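Local coordinates for ethyl tert-butyl ether degradation EthD protein (PDB 3BF4) that is of unknown function but belongs to the EthD family and adopts a dimeric ferredoxin-like fold, with an oxidoreductase role only tentatively assigned, at residues V23-P28 / I111-Q116. The protein carries 3 engineered substitutions. Numbering follows the deposited sequence.
Sequences VNVMYP and IAPVLQ. With EDO (1,2-ethanediol), chain C.
In the ferredoxin-like sheet of this protein, Asn24 and Met26 of central strand 21-28 pair antiparallel with Gln116 and Val114 of strand 114-120, an outermost strand within the chain. Four backbone hydrogen bonds join them. Asn24 N reaches Gln116 O at 2.8 Å, and Gln116 N returns to Asn24 O at 3.0 Å. Met26 and Val114 form the second hydrogen-bonded pair. Val25 and Leu115 make the non-hydrogen-bonded pair between them.

Selenomethionine Met26 bends at chi3 (-61°), which turns its CE onto Val114 CG1 at 3.8 Å. On this face of Asn24 and Met26, Asn24 and Gln116 run side by side, with amide planes 78° apart. Asn24 ND2 hydrogen-bonds Glu62 OE1 of the second subunit, while its OD1 pairs with Lys22 of the same chain. Gln116 NE2 hydrogen-bonds Phe76 O of the second subunit.

On the Val25 side, Pro113 CB sits over the Tyr27 ring in a CH-pi contact, 3.7 Å from its centroid. The same carbon touches Val25 CG1 at 3.5 Å. Ile111 O lies at the ring edge. At the end of strand 21-28, Ile111 CG2, from the loop before strand 114-120, packs against Pro28 CD at 3.6 Å.

The chemistry divides by face: amides and aliphatic groups meet the dimer partner, while the Tyr27 hydroxyl is held by Tyr108 and a 1,2-ethanediol, probably from the crystallisation liquor, that Tyr40 also hydrogen-bonds.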
ATOM      1  N   VAL A  23      -2.206  -4.767   6.649  1.00 55.05           N
ATOM      2  CA  VAL A  23      -1.719  -6.010   6.044  1.00 54.87           C
ATOM      3  C   VAL A  23      -1.874  -5.808   4.529  1.00 56.25           C
ATOM      4  O   VAL A  23      -2.985  -5.665   4.046  1.00 56.73           O
ATOM      5  CB  VAL A  23      -2.502  -7.246   6.512  1.00 55.92           C
ATOM      6  CG1 VAL A  23      -1.956  -8.517   5.838  1.00 53.69           C
ATOM      7  CG2 VAL A  23      -2.447  -7.375   8.037  1.00 54.17           C
ATOM      8  N   ASN A  24      -0.756  -5.808   3.816  1.00 54.99           N
ATOM      9  CA  ASN A  24      -0.679  -5.598   2.377  1.00 54.67           C
ATOM     10  C   ASN A  24      -0.502  -6.919   1.637  1.00 54.84           C
ATOM     11  O   ASN A  24       0.386  -7.696   1.996  1.00 53.01           O
ATOM     12  CB  ASN A  24       0.552  -4.733   2.061  1.00 55.32           C
ATOM     13  CG  ASN A  24       0.490  -3.357   2.715  1.00 59.69           C
ATOM     14  OD1 ASN A  24      -0.416  -2.592   2.443  1.00 63.10           O
ATOM     15  ND2 ASN A  24       1.470  -3.040   3.558  1.00 64.28           N
ATOM     16  N   VAL A  25      -1.359  -7.192   0.645  1.00 53.97           N
ATOM     17  CA  VAL A  25      -1.201  -8.364  -0.234  1.00 52.75           C
ATOM     18  C   VAL A  25      -0.979  -7.736  -1.609  1.00 52.88           C
ATOM     19  O   VAL A  25      -1.806  -6.944  -2.071  1.00 51.57           O
ATOM     20  CB  VAL A  25      -2.395  -9.298  -0.222  1.00 52.88           C
ATOM     21  CG1 VAL A  25      -2.089 -10.551  -1.064  1.00 50.66           C
ATOM     22  CG2 VAL A  25      -2.755  -9.681   1.210  1.00 55.37           C
HETATM   23  N   MSE A  26       0.152  -8.061  -2.229  1.00 52.56           N
HETATM   24  CA  MSE A  26       0.604  -7.417  -3.459  1.00 53.52           C
HETATM   25  C   MSE A  26       1.008  -8.462  -4.491  1.00 54.18           C
HETATM   26  O   MSE A  26       1.959  -9.207  -4.270  1.00 54.31           O
HETATM   27  CB  MSE A  26       1.765  -6.496  -3.097  1.00 52.37           C
HETATM   28  CG  MSE A  26       1.399  -5.519  -1.979  1.00 57.51           C
HETATM   29 SE   MSE A  26       2.861  -4.504  -1.261  0.75 56.07          SE
HETATM   30  CE  MSE A  26       3.967  -5.957  -0.569  1.00 58.18           C
ATOM     31  N   TYR A  27       0.270  -8.513  -5.604  1.00 53.66           N
ATOM     32  CA  TYR A  27       0.468  -9.517  -6.655  1.00 53.65           C
ATOM     33  C   TYR A  27       1.344  -8.925  -7.740  1.00 54.27           C
ATOM     34  O   TYR A  27       0.869  -8.041  -8.447  1.00 54.03           O
ATOM     35  CB  TYR A  27      -0.882  -9.951  -7.240  1.00 53.22           C
ATOM     36  CG  TYR A  27      -1.766 -10.659  -6.246  1.00 53.27           C
ATOM     37  CD1 TYR A  27      -1.800 -12.059  -6.185  1.00 56.15           C
ATOM     38  CD2 TYR A  27      -2.563  -9.936  -5.347  1.00 53.70           C
ATOM     39  CE1 TYR A  27      -2.622 -12.726  -5.260  1.00 56.49           C
ATOM     40  CE2 TYR A  27      -3.378 -10.584  -4.422  1.00 51.01           C
ATOM     41  CZ  TYR A  27      -3.402 -11.980  -4.376  1.00 56.91           C
ATOM     42  OH  TYR A  27      -4.208 -12.622  -3.467  1.00 60.04           O
ATOM     43  N   PRO A  28       2.614  -9.392  -7.871  1.00 54.16           N
ATOM     44  CA  PRO A  28       3.504  -8.855  -8.896  1.00 55.48           C
ATOM     45  C   PRO A  28       2.958  -9.034 -10.317  1.00 56.10           C
ATOM     46  O   PRO A  28       2.369 -10.086 -10.625  1.00 56.33           O
ATOM     47  CB  PRO A  28       4.783  -9.689  -8.736  1.00 55.19           C
ATOM     48  CG  PRO A  28       4.726 -10.239  -7.401  1.00 54.42           C
ATOM     49  CD  PRO A  28       3.297 -10.459  -7.104  1.00 54.06           C
ATOM     50  N   ILE A 111      -0.551 -16.167  -9.639  1.00 53.85           N
ATOM     51  CA  ILE A 111       0.520 -15.303  -9.128  1.00 53.90           C
ATOM     52  C   ILE A 111       0.604 -15.456  -7.601  1.00 53.42           C
ATOM     53  O   ILE A 111      -0.405 -15.302  -6.913  1.00 53.88           O
ATOM     54  CB  ILE A 111       0.276 -13.803  -9.503  1.00 54.76           C
ATOM     55  CG1 ILE A 111       0.195 -13.637 -11.038  1.00 52.48           C
ATOM     56  CG2 ILE A 111       1.376 -12.914  -8.905  1.00 50.94           C
ATOM     57  CD1 ILE A 111      -0.031 -12.207 -11.529  1.00 51.52           C
ATOM     58  N   ALA A 112       1.802 -15.770  -7.101  1.00 53.37           N
ATOM     59  CA  ALA A 112       2.069 -15.872  -5.660  1.00 54.75           C
ATOM     60  C   ALA A 112       2.243 -14.422  -5.156  1.00 55.69           C
ATOM     61  O   ALA A 112       3.137 -13.710  -5.643  1.00 55.61           O
ATOM     62  CB  ALA A 112       3.338 -16.694  -5.383  1.00 51.86           C
ATOM     63  N   PRO A 113       1.386 -13.973  -4.218  1.00 56.72           N
ATOM     64  CA  PRO A 113       1.520 -12.608  -3.723  1.00 57.71           C
ATOM     65  C   PRO A 113       2.642 -12.420  -2.705  1.00 59.09           C
ATOM     66  O   PRO A 113       3.128 -13.388  -2.098  1.00 59.34           O
ATOM     67  CB  PRO A 113       0.171 -12.349  -3.045  1.00 57.95           C
ATOM     68  CG  PRO A 113      -0.278 -13.668  -2.615  1.00 60.09           C
ATOM     69  CD  PRO A 113       0.263 -14.674  -3.567  1.00 57.17           C
ATOM     70  N   VAL A 114       3.058 -11.165  -2.573  1.00 59.52           N
ATOM     71  CA  VAL A 114       4.004 -10.720  -1.554  1.00 57.90           C
ATOM     72  C   VAL A 114       3.091 -10.173  -0.442  1.00 56.41           C
ATOM     73  O   VAL A 114       2.167  -9.402  -0.720  1.00 55.03           O
ATOM     74  CB  VAL A 114       4.963  -9.652  -2.088  1.00 58.69           C
ATOM     75  CG1 VAL A 114       5.921  -9.169  -0.993  1.00 58.69           C
ATOM     76  CG2 VAL A 114       5.750 -10.195  -3.286  1.00 57.83           C
ATOM     77  N   LEU A 115       3.319 -10.627   0.790  1.00 54.89           N
ATOM     78  CA  LEU A 115       2.565 -10.202   1.955  1.00 54.50           C
ATOM     79  C   LEU A 115       3.470  -9.409   2.877  1.00 52.68           C
ATOM     80  O   LEU A 115       4.602  -9.817   3.143  1.00 49.63           O
ATOM     81  CB  LEU A 115       1.968 -11.406   2.692  1.00 56.02           C
ATOM     82  CG  LEU A 115       1.025 -11.085   3.881  1.00 61.18           C
ATOM     83  CD1 LEU A 115      -0.119 -12.102   3.988  1.00 68.50           C
ATOM     84  CD2 LEU A 115       1.753 -10.952   5.246  1.00 69.24           C
ATOM     85  N   GLN A 116       2.945  -8.296   3.378  1.00 52.35           N
ATOM     86  CA  GLN A 116       3.644  -7.426   4.305  1.00 55.24           C
ATOM     87  C   GLN A 116       2.721  -6.882   5.382  1.00 52.85           C
ATOM     88  O   GLN A 116       1.596  -6.508   5.085  1.00 53.01           O
ATOM     89  CB  GLN A 116       4.242  -6.227   3.537  1.00 57.84           C
ATOM     90  CG  GLN A 116       4.816  -5.126   4.431  1.00 59.21           C
ATOM     91  CD  GLN A 116       5.810  -4.212   3.778  1.00 55.00           C
ATOM     92  OE1 GLN A 116       6.457  -4.564   2.799  1.00 55.02           O
ATOM     93  NE2 GLN A 116       6.005  -3.051   4.386  1.00 52.88           N
TER
HETATM   94  C1  EDO C 109      -6.220 -11.073  -0.521  1.00 52.25           C
HETATM   95  O1  EDO C 109      -5.278 -10.798  -1.577  1.00 48.24           O
HETATM   96  C2  EDO C 109      -5.891 -12.351   0.258  1.00 47.90           C
HETATM   97  O2  EDO C 109      -5.170 -13.286  -0.551  1.00 50.81           O